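Local coordinates for protein rhamnosidase B (Bacillus sp., PDB 2OKX) that hydrolyses terminal alpha-L-rhamnose residues from rhamnosides, as a glycoside hydrolase of family 78 that probably works with inversion at the anomeric carbon, at residues Gly265-Gly270 and Ser307-Gly312; Gly341-Ser346 and Thr359-Tyr364; Val769-Gly774 and Glu779-Ile784; Gly786-Pro791 and Phe805-Ala810. All coordinates share one frame; numbering follows the deposited sequence.

Contact 1: Gly265-Gly270 and Ser307-Gly312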
loop_
_atom_site.group_PDB
_atom_site.type_symbol
_atom_site.label_atom_id
_atom_site.label_comp_id
_atom_site.label_asym_id
_atom_site.label_seq_id
_atom_site.Cartn_x
_atom_site.Cartn_y
_atom_site.Cartn_z
ATOM N N GLY A 265 12.043 -6.109 -17.115
ATOM C CA GLY A 265 13.422 -5.795 -17.459
ATOM C C GLY A 265 14.476 -6.757 -16.944
ATOM O O GLY A 265 14.171 -7.711 -16.226
ATOM N N VAL A 266 15.726 -6.500 -17.316
ATOM C CA VAL A 266 16.858 -7.322 -16.893
ATOM C C VAL A 266 17.509 -6.689 -15.664
ATOM O O VAL A 266 18.036 -5.579 -15.738
ATOM C CB VAL A 266 17.915 -7.429 -18.011
ATOM C CG1 VAL A 266 19.083 -8.275 -17.541
ATOM C CG2 VAL A 266 17.289 -8.030 -19.262
ATOM N N ARG A 267 17.474 -7.405 -14.545
ATOM C CA ARG A 267 18.042 -6.925 -13.286
ATOM C C ARG A 267 19.518 -6.588 -13.345
ATOM O O ARG A 267 19.948 -5.567 -12.804
ATOM C CB ARG A 267 17.836 -7.963 -12.180
ATOM C CG ARG A 267 16.489 -7.894 -11.526
ATOM C CD ARG A 267 16.341 -8.921 -10.426
ATOM N NE ARG A 267 15.080 -8.709 -9.725
ATOM C CZ ARG A 267 14.861 -7.718 -8.869
ATOM N NH1 ARG A 267 15.822 -6.846 -8.592
ATOM N NH2 ARG A 267 13.671 -7.583 -8.309
ATOM N N GLY A 268 20.291 -7.453 -13.993
ATOM C CA GLY A 268 21.724 -7.248 -14.075
ATOM C C GLY A 268 22.254 -6.536 -15.301
ATOM O O GLY A 268 21.520 -5.850 -16.008
ATOM N N SER A 269 23.546 -6.727 -15.552
ATOM C CA SER A 269 24.243 -6.093 -16.665
ATOM C C SER A 269 23.835 -6.544 -18.064
ATOM O O SER A 269 24.122 -5.850 -19.039
ATOM C CB SER A 269 25.751 -6.289 -16.505
ATOM O OG SER A 269 26.093 -7.662 -16.585
ATOM N N GLY A 270 23.189 -7.700 -18.181
ATOM C CA GLY A 270 22.790 -8.141 -19.505
ATOM C C GLY A 270 22.402 -9.598 -19.656
ATOM O O GLY A 270 22.245 -10.330 -18.676
ATOM N N SER A 307 21.963 -7.468 -8.536
ATOM C CA SER A 307 21.250 -6.238 -8.217
ATOM C C SER A 307 20.723 -6.211 -6.792
ATOM O O SER A 307 20.974 -7.109 -5.993
ATOM C CB SER A 307 20.048 -6.107 -9.147
ATOM O OG SER A 307 19.172 -7.212 -8.947
ATOM N N SER A 308 19.972 -5.157 -6.499
ATOM C CA SER A 308 19.325 -4.993 -5.210
ATOM C C SER A 308 17.906 -5.494 -5.458
ATOM O O SER A 308 17.332 -5.222 -6.508
ATOM C CB SER A 308 19.286 -3.516 -4.810
ATOM O OG SER A 308 18.626 -3.358 -3.566
ATOM N N ASP A 309 17.345 -6.227 -4.506
ATOM C CA ASP A 309 15.997 -6.761 -4.660
ATOM C C ASP A 309 15.259 -6.619 -3.334
ATOM O O ASP A 309 15.593 -7.289 -2.356
ATOM C CB ASP A 309 16.067 -8.244 -5.060
ATOM C CG ASP A 309 14.745 -8.775 -5.602
ATOM O OD1 ASP A 309 13.688 -8.187 -5.304
ATOM O OD2 ASP A 309 14.764 -9.797 -6.320
ATOM N N HIS A 310 14.256 -5.751 -3.292
ATOM C CA HIS A 310 13.502 -5.555 -2.059
ATOM C C HIS A 310 12.503 -6.694 -1.879
ATOM O O HIS A 310 12.065 -6.991 -0.766
ATOM C CB HIS A 310 12.750 -4.220 -2.097
ATOM C CG HIS A 310 12.605 -3.571 -0.756
ATOM N ND1 HIS A 310 12.539 -4.291 0.419
ATOM C CD2 HIS A 310 12.510 -2.268 -0.403
ATOM C CE1 HIS A 310 12.412 -3.458 1.437
ATOM N NE2 HIS A 310 12.391 -2.225 0.966
ATOM N N GLY A 311 12.148 -7.334 -2.986
ATOM C CA GLY A 311 11.195 -8.424 -2.927
ATOM C C GLY A 311 10.178 -8.296 -4.045
ATOM O O GLY A 311 10.087 -7.255 -4.701
ATOM N N GLY A 312 9.403 -9.352 -4.261
ATOM C CA GLY A 312 8.425 -9.325 -5.334
ATOM C C GLY A 312 8.902 -10.237 -6.447
ATOM O O GLY A 312 10.049 -10.681 -6.436
#
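The CG of Arg267 is turned away from its carbonyl carbon (chi1 -83°), and from there the chain runs extended to NE, which carries the guanidinium past Ser307 and onto Asp309. The carboxylate of Asp309, whose CG is anti to the backbone N (chi1 -164°), comes up to meet it, and the two flat groups stack with their planes only 23° apart. Because Asp309 OD1 lies 3.1 Å from Arg267 NH2 but well out of the guanidinium plane, this salt bridge rests on charge alone; no N-H is aimed at the oxygen. The N-H groups work at the edge instead. Arg267 NH1 gives a weak hydrogen bond to Ser308 O (3.0 Å) and another weak one to Ser307 OG (3.4 Å), while Arg267 NE is hydrogen-bonded to Ser314 OG. Arginine suits this place because it can offer a charged face and several donors at once, and its methylene chain rests against Ser307, whose OG is also hydrogen-bonded to Ile305 O. Asp309 is held on both oxygens: OD2 by the hydroxyl of Tyr242, OD1 by the backbone N of Gly311 at 2.9 Å. With its positive phi, Gly311 takes a backbone shape open to few other residues. The bond from Gly311 N to Asp309 OD1 closes an Asx turn at the end of strand 297-309, and Arg267 ties the loop between strands 256-262 and 271-273 to it, inside rhamnosidase domain D2.

Contact 2: Gly341-Ser346 and Thr359-Tyr364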
loop_
_atom_site.group_PDB
_atom_site.type_symbol
_atom_site.label_atom_id
_atom_site.label_comp_id
_atom_site.label_asym_id
_atom_site.label_seq_id
_atom_site.Cartn_x
_atom_site.Cartn_y
_atom_site.Cartn_z
ATOM N N GLY A 341 25.487 -18.795 -8.341
ATOM C CA GLY A 341 25.908 -17.898 -7.281
ATOM C C GLY A 341 25.665 -18.610 -5.963
ATOM O O GLY A 341 25.623 -19.840 -5.939
ATOM N N THR A 342 25.486 -17.875 -4.869
ATOM C CA THR A 342 25.504 -16.417 -4.851
ATOM C C THR A 342 26.935 -15.948 -4.579
ATOM O O THR A 342 27.454 -16.144 -3.484
ATOM C CB THR A 342 24.567 -15.907 -3.743
ATOM O OG1 THR A 342 23.287 -16.538 -3.888
ATOM C CG2 THR A 342 24.404 -14.396 -3.823
ATOM N N PHE A 343 27.561 -15.325 -5.574
ATOM C CA PHE A 343 28.941 -14.872 -5.446
ATOM C C PHE A 343 29.182 -13.919 -4.284
ATOM O O PHE A 343 30.217 -13.987 -3.628
ATOM C CB PHE A 343 29.415 -14.243 -6.759
ATOM C CG PHE A 343 29.355 -15.187 -7.932
ATOM C CD1 PHE A 343 28.280 -15.155 -8.817
ATOM C CD2 PHE A 343 30.353 -16.137 -8.125
ATOM C CE1 PHE A 343 28.198 -16.057 -9.878
ATOM C CE2 PHE A 343 30.283 -17.045 -9.182
ATOM C CZ PHE A 343 29.203 -17.005 -10.061
ATOM N N ASP A 344 28.226 -13.032 -4.033
ATOM C CA ASP A 344 28.326 -12.087 -2.930
ATOM C C ASP A 344 26.924 -11.551 -2.663
ATOM O O ASP A 344 26.055 -11.611 -3.532
ATOM C CB ASP A 344 29.287 -10.944 -3.277
ATOM C CG ASP A 344 29.669 -10.116 -2.063
ATOM O OD1 ASP A 344 29.395 -10.565 -0.932
ATOM O OD2 ASP A 344 30.252 -9.026 -2.234
ATOM N N GLN A 345 26.700 -11.039 -1.460
ATOM C CA GLN A 345 25.389 -10.518 -1.095
ATOM C C GLN A 345 25.494 -9.536 0.056
ATOM O O GLN A 345 26.572 -9.316 0.606
ATOM C CB GLN A 345 24.478 -11.668 -0.679
ATOM C CG GLN A 345 25.115 -12.562 0.368
ATOM C CD GLN A 345 24.207 -13.674 0.823
ATOM O OE1 GLN A 345 23.353 -13.482 1.686
ATOM N NE2 GLN A 345 24.379 -14.851 0.238
ATOM N N SER A 346 24.359 -8.951 0.421
ATOM C CA SER A 346 24.319 -8.005 1.521
ATOM C C SER A 346 22.882 -7.623 1.843
ATOM O O SER A 346 21.985 -7.777 1.012
ATOM C CB SER A 346 25.132 -6.751 1.182
ATOM O OG SER A 346 24.594 -6.065 0.068
ATOM N N THR A 359 30.855 -6.544 -6.749
ATOM C CA THR A 359 30.637 -7.325 -7.959
ATOM C C THR A 359 31.925 -7.643 -8.711
ATOM O O THR A 359 31.957 -7.593 -9.940
ATOM C CB THR A 359 29.684 -6.582 -8.909
ATOM O OG1 THR A 359 30.302 -5.368 -9.353
ATOM C CG2 THR A 359 28.381 -6.240 -8.194
ATOM N N ASP A 360 32.977 -7.987 -7.977
ATOM C CA ASP A 360 34.256 -8.296 -8.604
ATOM C C ASP A 360 34.695 -9.751 -8.478
ATOM O O ASP A 360 35.814 -10.090 -8.861
ATOM C CB ASP A 360 35.350 -7.389 -8.034
ATOM C CG ASP A 360 35.507 -7.535 -6.532
ATOM O OD1 ASP A 360 36.452 -6.936 -5.975
ATOM O OD2 ASP A 360 34.690 -8.241 -5.906
ATOM N N HIS A 361 33.833 -10.615 -7.954
ATOM C CA HIS A 361 34.206 -12.018 -7.809
ATOM C C HIS A 361 34.717 -12.547 -9.150
ATOM O O HIS A 361 34.034 -12.447 -10.169
ATOM C CB HIS A 361 33.016 -12.845 -7.332
ATOM C CG HIS A 361 33.386 -14.227 -6.897
ATOM N ND1 HIS A 361 33.818 -15.193 -7.779
ATOM C CD2 HIS A 361 33.415 -14.798 -5.670
ATOM C CE1 HIS A 361 34.097 -16.299 -7.115
ATOM N NE2 HIS A 361 33.861 -16.087 -5.833
ATOM N N PRO A 362 35.931 -13.122 -9.163
ATOM C CA PRO A 362 36.556 -13.665 -10.377
ATOM C C PRO A 362 35.701 -14.594 -11.238
ATOM O O PRO A 362 35.720 -14.497 -12.467
ATOM C CB PRO A 362 37.816 -14.350 -9.842
ATOM C CG PRO A 362 37.431 -14.732 -8.441
ATOM C CD PRO A 362 36.711 -13.495 -7.968
ATOM N N ASP A 363 34.957 -15.494 -10.609
ATOM C CA ASP A 363 34.124 -16.406 -11.377
ATOM C C ASP A 363 32.938 -15.671 -11.992
ATOM O O ASP A 363 32.546 -15.946 -13.125
ATOM C CB ASP A 363 33.655 -17.565 -10.499
ATOM C CG ASP A 363 34.803 -18.462 -10.071
ATOM O OD1 ASP A 363 35.676 -18.741 -10.918
ATOM O OD2 ASP A 363 34.831 -18.893 -8.900
ATOM N N TYR A 364 32.375 -14.727 -11.247
ATOM C CA TYR A 364 31.252 -13.953 -11.752
ATOM C C TYR A 364 31.666 -13.189 -13.006
ATOM O O TYR A 364 30.920 -13.131 -13.980
ATOM C CB TYR A 364 30.758 -12.973 -10.682
ATOM C CG TYR A 364 29.861 -11.875 -11.220
ATOM C CD1 TYR A 364 30.302 -10.550 -11.270
ATOM C CD2 TYR A 364 28.581 -12.161 -11.694
ATOM C CE1 TYR A 364 29.489 -9.536 -11.779
ATOM C CE2 TYR A 364 27.760 -11.157 -12.206
ATOM C CZ TYR A 364 28.219 -9.849 -12.246
ATOM O OH TYR A 364 27.408 -8.858 -12.751
#
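The phenyl ring of Phe343 is covered on both faces: Gly341 CA lies 3.8 Å above one, and Tyr364 CB sits 3.7 Å above the other. The second is a CH-pi contact, with Tyr364 CB only 14° off the normal through the Phe343 ring centre. Tyr364 N also lies over a face of this ring. The imidazole of His361 in turn receives Phe343 CD2 over one of its own faces, 3.6 Å above the plane, while at its edge, in plane, stands the backbone N of Asp363. The rings of Phe343 and His361 are inclined at 53°, neither stacked nor T-shaped, and the rings of Phe343 and Tyr364 meet just as obliquely. Farther along the phenyl, Phe343 CE2 touches Asp363 CB at 3.7 Å.

His361 does two jobs. Its first torsion (chi1 -168°) sets the imidazole beside the carbonyl carbon, which brings ND1 round to accept from Asp363 N at 3.1 Å while the ring face stays against Phe343. A flat, wholly apolar side chain suits position 343, since what it meets is mostly carbon and ring surface. With Phe343 cut back to an alanine, Tyr364 CB and the face of His361 would probably lose the surface they pack on, opening a gap beneath the helix start. Trp383 bonds Asp363 OD2 through its indole N, whereas Tyr364 OH reaches Asp304. Phe343, His361 and Tyr364 form an aromatic cluster, which Trp383 joins, at the N-terminus of helix 362-370, with His361 as the N-cap, fastening that helix to the segment leading into strand 345-347 in domain D2.

Contact 3: Val769-Gly774 and Glu779-Ile784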
loop_
_atom_site.group_PDB
_atom_site.type_symbol
_atom_site.label_atom_id
_atom_site.label_comp_id
_atom_site.label_asym_id
_atom_site.label_seq_id
_atom_site.Cartn_x
_atom_site.Cartn_y
_atom_site.Cartn_z
ATOM N N VAL A 769 9.502 24.797 3.897
ATOM C CA VAL A 769 9.651 24.202 5.220
ATOM C C VAL A 769 10.200 25.209 6.229
ATOM O O VAL A 769 9.779 25.229 7.383
ATOM C CB VAL A 769 10.578 22.961 5.179
ATOM C CG1 VAL A 769 10.776 22.411 6.581
ATOM C CG2 VAL A 769 9.970 21.889 4.281
ATOM N N ALA A 770 11.142 26.040 5.797
ATOM C CA ALA A 770 11.720 27.044 6.685
ATOM C C ALA A 770 10.622 28.012 7.127
ATOM O O ALA A 770 10.582 28.449 8.279
ATOM C CB ALA A 770 12.834 27.800 5.969
ATOM N N TYR A 771 9.727 28.331 6.200
ATOM C CA TYR A 771 8.622 29.240 6.473
ATOM C C TYR A 771 7.636 28.638 7.475
ATOM O O TYR A 771 7.246 29.293 8.443
ATOM C CB TYR A 771 7.891 29.561 5.170
ATOM C CG TYR A 771 6.829 30.630 5.300
ATOM C CD1 TYR A 771 7.178 31.977 5.416
ATOM C CD2 TYR A 771 5.477 30.298 5.300
ATOM C CE1 TYR A 771 6.201 32.967 5.529
ATOM C CE2 TYR A 771 4.496 31.276 5.412
ATOM C CZ TYR A 771 4.862 32.608 5.526
ATOM O OH TYR A 771 3.890 33.573 5.642
ATOM N N LEU A 772 7.239 27.390 7.240
ATOM C CA LEU A 772 6.291 26.701 8.113
ATOM C C LEU A 772 6.822 26.406 9.505
ATOM O O LEU A 772 6.066 26.403 10.473
ATOM C CB LEU A 772 5.847 25.376 7.486
ATOM C CG LEU A 772 4.854 25.411 6.328
ATOM C CD1 LEU A 772 4.653 23.999 5.797
ATOM C CD2 LEU A 772 3.538 25.991 6.805
ATOM N N CYS A 773 8.118 26.138 9.607
ATOM C CA CYS A 773 8.712 25.820 10.896
ATOM C C CYS A 773 9.019 27.050 11.745
ATOM O O CYS A 773 9.414 26.928 12.900
ATOM C CB CYS A 773 9.974 24.979 10.688
ATOM S SG CYS A 773 9.618 23.331 10.014
ATOM N N GLY A 774 8.826 28.232 11.170
ATOM C CA GLY A 774 9.075 29.460 11.904
ATOM C C GLY A 774 10.545 29.753 12.131
ATOM O O GLY A 774 10.905 30.473 13.063
ATOM N N GLU A 779 13.239 39.768 7.904
ATOM C CA GLU A 779 13.631 39.915 6.507
ATOM C C GLU A 779 13.576 38.604 5.726
ATOM O O GLU A 779 13.008 38.549 4.635
ATOM C CB GLU A 779 15.045 40.494 6.431
ATOM C CG GLU A 779 15.231 41.765 7.248
ATOM C CD GLU A 779 16.666 42.251 7.256
ATOM O OE1 GLU A 779 17.557 41.469 7.652
ATOM O OE2 GLU A 779 16.903 43.416 6.871
ATOM N N ARG A 780 14.168 37.555 6.285
ATOM C CA ARG A 780 14.186 36.255 5.627
ATOM C C ARG A 780 12.780 35.699 5.429
ATOM O O ARG A 780 12.519 34.988 4.460
ATOM C CB ARG A 780 15.040 35.269 6.427
ATOM C CG ARG A 780 16.512 35.640 6.439
ATOM C CD ARG A 780 17.344 34.640 7.211
ATOM N NE ARG A 780 18.762 34.986 7.164
ATOM C CZ ARG A 780 19.727 34.270 7.730
ATOM N NH1 ARG A 780 19.431 33.159 8.393
ATOM N NH2 ARG A 780 20.989 34.664 7.630
ATOM N N GLU A 781 11.875 36.030 6.343
ATOM C CA GLU A 781 10.502 35.565 6.233
ATOM C C GLU A 781 9.874 36.220 5.009
ATOM O O GLU A 781 9.270 35.551 4.170
ATOM C CB GLU A 781 9.709 35.938 7.483
ATOM C CG GLU A 781 8.293 35.393 7.496
ATOM C CD GLU A 781 7.568 35.694 8.791
ATOM O OE1 GLU A 781 6.431 35.211 8.964
ATOM O OE2 GLU A 781 8.135 36.416 9.636
ATOM N N ALA A 782 10.032 37.537 4.914
ATOM C CA ALA A 782 9.491 38.299 3.797
ATOM C C ALA A 782 10.031 37.764 2.479
ATOM O O ALA A 782 9.301 37.660 1.494
ATOM C CB ALA A 782 9.850 39.775 3.949
ATOM N N VAL A 783 11.318 37.431 2.466
ATOM C CA VAL A 783 11.948 36.905 1.262
ATOM C C VAL A 783 11.289 35.589 0.861
ATOM O O VAL A 783 10.962 35.382 -0.308
ATOM C CB VAL A 783 13.461 36.662 1.474
ATOM C CG1 VAL A 783 14.086 36.109 0.198
ATOM C CG2 VAL A 783 14.143 37.959 1.871
ATOM N N ILE A 784 11.096 34.704 1.834
ATOM C CA ILE A 784 10.472 33.411 1.564
ATOM C C ILE A 784 9.065 33.609 1.004
ATOM O O ILE A 784 8.665 32.928 0.059
ATOM C CB ILE A 784 10.395 32.541 2.843
ATOM C CG1 ILE A 784 11.801 32.309 3.406
ATOM C CG2 ILE A 784 9.741 31.202 2.526
ATOM C CD1 ILE A 784 12.748 31.617 2.449
#
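Tyr771 lays CB and the CD1-CE1 side of its ring against Ile784 and Glu781 of the next helix, where helices 764-772 and 778-789 pack together. These two consecutive helices form a helical hairpin in the six-hairpin glycosidase domain, the (alpha/alpha)-barrel part of the enzyme. The closest touch is aliphatic: Ile784 CG2 approaches Tyr771 CB to 3.6 Å, and the same methyl lies 3.9 Å from Tyr771 CD1. Farther out, Glu781 CG reaches Tyr771 CE1 at 3.8 Å, so the charged residue contributes the methylene part of its chain to the apolar boundary.

Torsions explain the division of labour. A chi1 of -173° in Tyr771 sends the ring toward the second helix, and Glu781, extended beyond CG, crosses the ring at a slant. In Ile784 the methyl CG2, rather than the ethyl branch, faces the tyrosine; beta branching therefore supplies a short, stiff wedge where the backbones come near, with the CA atoms of Tyr771 and Glu781 6.6 Å apart. Tyrosine fits because its ring spans this boundary while its hydroxyl finds a polar mate in Glu785 OE1. The ring also packs on Ala810 and Lys813 of helix 801-813, joining three helices. Replacing Tyr771 by an alanine is likely to leave Ile784 CG2 and Glu781 CG without their partner and Glu785 OE1 without the hydroxyl. The first helix finishes in a Schellman motif, where Gly774, at a positive phi of 72°, gives a weak bond of 3.3 Å from its N to Tyr771 O.

Contact 4: Gly786-Pro791 and Phe805-Ala810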
loop_
_atom_site.group_PDB
_atom_site.type_symbol
_atom_site.label_atom_id
_atom_site.label_comp_id
_atom_site.label_asym_id
_atom_site.label_seq_id
_atom_site.Cartn_x
_atom_site.Cartn_y
_atom_site.Cartn_z
ATOM N N GLY A 786 8.013 35.905 -0.794
ATOM C CA GLY A 786 8.084 36.314 -2.183
ATOM C C GLY A 786 8.192 35.077 -3.057
ATOM O O GLY A 786 7.583 34.997 -4.128
ATOM N N TYR A 787 8.973 34.107 -2.592
ATOM C CA TYR A 787 9.158 32.858 -3.318
ATOM C C TYR A 787 7.832 32.104 -3.388
ATOM O O TYR A 787 7.503 31.505 -4.411
ATOM C CB TYR A 787 10.216 31.994 -2.620
ATOM C CG TYR A 787 11.618 32.577 -2.643
ATOM C CD1 TYR A 787 12.597 32.118 -1.763
ATOM C CD2 TYR A 787 11.966 33.583 -3.548
ATOM C CE1 TYR A 787 13.889 32.646 -1.778
ATOM C CE2 TYR A 787 13.256 34.118 -3.573
ATOM C CZ TYR A 787 14.209 33.646 -2.685
ATOM O OH TYR A 787 15.480 34.180 -2.697
ATOM N N LEU A 788 7.075 32.141 -2.295
ATOM C CA LEU A 788 5.783 31.466 -2.239
ATOM C C LEU A 788 4.846 31.982 -3.329
ATOM O O LEU A 788 4.221 31.194 -4.043
ATOM C CB LEU A 788 5.133 31.664 -0.862
ATOM C CG LEU A 788 5.876 31.106 0.357
ATOM C CD1 LEU A 788 5.032 31.321 1.604
ATOM C CD2 LEU A 788 6.165 29.620 0.167
ATOM N N SER A 789 4.756 33.302 -3.462
ATOM C CA SER A 789 3.890 33.907 -4.471
ATOM C C SER A 789 4.480 33.829 -5.878
ATOM O O SER A 789 3.744 33.837 -6.865
ATOM C CB SER A 789 3.598 35.368 -4.113
ATOM O OG SER A 789 4.797 36.109 -3.984
ATOM N N SER A 790 5.805 33.758 -5.971
ATOM C CA SER A 790 6.479 33.674 -7.262
ATOM C C SER A 790 7.700 32.764 -7.167
ATOM O O SER A 790 8.826 33.231 -6.995
ATOM C CB SER A 790 6.914 35.064 -7.729
ATOM O OG SER A 790 5.794 35.913 -7.912
ATOM N N PRO A 791 7.488 31.446 -7.274
ATOM C CA PRO A 791 8.580 30.471 -7.196
ATOM C C PRO A 791 9.645 30.651 -8.281
ATOM O O PRO A 791 9.339 30.635 -9.475
ATOM C CB PRO A 791 7.854 29.131 -7.324
ATOM C CG PRO A 791 6.498 29.424 -6.739
ATOM C CD PRO A 791 6.183 30.767 -7.344
ATOM N N PHE A 805 0.788 19.945 -0.095
ATOM C CA PHE A 805 0.035 20.117 1.148
ATOM C C PHE A 805 0.743 21.111 2.062
ATOM O O PHE A 805 0.120 22.033 2.596
ATOM C CB PHE A 805 -0.118 18.772 1.869
ATOM C CG PHE A 805 -1.144 18.782 2.973
ATOM C CD1 PHE A 805 -0.957 19.555 4.116
ATOM C CD2 PHE A 805 -2.294 18.003 2.873
ATOM C CE1 PHE A 805 -1.899 19.552 5.148
ATOM C CE2 PHE A 805 -3.244 17.990 3.894
ATOM C CZ PHE A 805 -3.047 18.766 5.036
ATOM N N PHE A 806 2.042 20.913 2.247
ATOM C CA PHE A 806 2.830 21.798 3.094
ATOM C C PHE A 806 2.873 23.192 2.473
ATOM O O PHE A 806 2.835 24.198 3.180
ATOM C CB PHE A 806 4.245 21.231 3.268
ATOM C CG PHE A 806 4.280 19.913 3.993
ATOM C CD1 PHE A 806 3.874 19.823 5.320
ATOM C CD2 PHE A 806 4.701 18.754 3.345
ATOM C CE1 PHE A 806 3.883 18.597 5.994
ATOM C CE2 PHE A 806 4.715 17.523 4.009
ATOM C CZ PHE A 806 4.305 17.444 5.334
ATOM N N TYR A 807 2.930 23.245 1.148
ATOM C CA TYR A 807 2.959 24.519 0.435
ATOM C C TYR A 807 1.666 25.299 0.698
ATOM O O TYR A 807 1.692 26.518 0.900
ATOM C CB TYR A 807 3.142 24.261 -1.063
ATOM C CG TYR A 807 3.102 25.496 -1.940
ATOM C CD1 TYR A 807 3.871 26.623 -1.640
ATOM C CD2 TYR A 807 2.310 25.525 -3.081
ATOM C CE1 TYR A 807 3.847 27.748 -2.464
ATOM C CE2 TYR A 807 2.280 26.638 -3.910
ATOM C CZ TYR A 807 3.050 27.745 -3.595
ATOM O OH TYR A 807 3.016 28.835 -4.426
ATOM N N TYR A 808 0.538 24.594 0.706
ATOM C CA TYR A 808 -0.749 25.241 0.952
ATOM C C TYR A 808 -0.837 25.737 2.396
ATOM O O TYR A 808 -1.427 26.785 2.662
ATOM C CB TYR A 808 -1.907 24.284 0.639
ATOM C CG TYR A 808 -1.969 23.839 -0.816
ATOM C CD1 TYR A 808 -1.335 24.571 -1.822
ATOM C CD2 TYR A 808 -2.673 22.690 -1.186
ATOM C CE1 TYR A 808 -1.397 24.164 -3.169
ATOM C CE2 TYR A 808 -2.742 22.278 -2.521
ATOM C CZ TYR A 808 -2.103 23.017 -3.505
ATOM O OH TYR A 808 -2.175 22.612 -4.821
ATOM N N GLU A 809 -0.255 24.991 3.329
ATOM C CA GLU A 809 -0.273 25.423 4.722
ATOM C C GLU A 809 0.492 26.744 4.808
ATOM O O GLU A 809 0.131 27.636 5.580
ATOM C CB GLU A 809 0.372 24.374 5.632
ATOM C CG GLU A 809 -0.515 23.162 5.921
ATOM C CD GLU A 809 0.098 22.206 6.938
ATOM O OE1 GLU A 809 1.098 21.533 6.609
ATOM O OE2 GLU A 809 -0.419 22.132 8.072
ATOM N N ALA A 810 1.543 26.865 3.999
ATOM C CA ALA A 810 2.346 28.078 3.960
ATOM C C ALA A 810 1.544 29.223 3.339
ATOM O O ALA A 810 1.591 30.354 3.830
ATOM C CB ALA A 810 3.632 27.840 3.159
#
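From its CB, in the trans setting of chi1 (176°), Tyr807 sends its ring across to the end of helix 778-789. Tyr807 CD1 comes first, 4.2 Å from the methyl Leu788 CD2. The next ring carbon, Tyr807 CE1, lies closer to that methyl at 4.0 Å. Leucine and tyrosine slide past one another in opposite directions, so the branched end of Leu788 flanks the ring while its carbonyl waits at the tip.

That tip is the polar point of the contact. Tyr807 OH donates to Leu788 O over 2.7 Å; the phenol comes in the carbonyl plane at a C=O...O angle of 151°, and Leu788 O lies in the plane of the Tyr807 ring, at its edge. In the six-hairpin barrel this bond joins helix 801-813 to the last turn of helix 778-789. Carbonyls near a helix C-terminus lack some of their usual i+4 amide partners, and tyrosine is long enough to supply a hydroxyl from the neighbouring helix. Pro791, just past that helix, brings CG to 4.2 Å from Tyr807 OH.

One turn on from Tyr807, the small Ala810 lets the other leucine branch approach: Ala810 CB meets Leu788 CD1 at 4.1 Å. Leu788 also packs on Tyr771 of helix 764-772.

Along the chain the contacts come in numerical order, each closing before the next opens, and they fall into two pairs. Contacts 1 and 2, with centres about 15 Å apart, both reach the antiparallel sheet containing strands 240-252 and 297-309 in domain D2, and they touch where Ser269 meets Tyr364. Contacts 3 and 4 have centres about 10 Å apart in the six-hairpin domain, share helix 778-789, and pack directly through Tyr771 and Leu772 against helix 801-813. Between the pairs, centres are about 39 to 50 Å apart and nothing touches. One pair thus fixes loops and a helix around a beta-sheet; the other joins successive helices of the barrel.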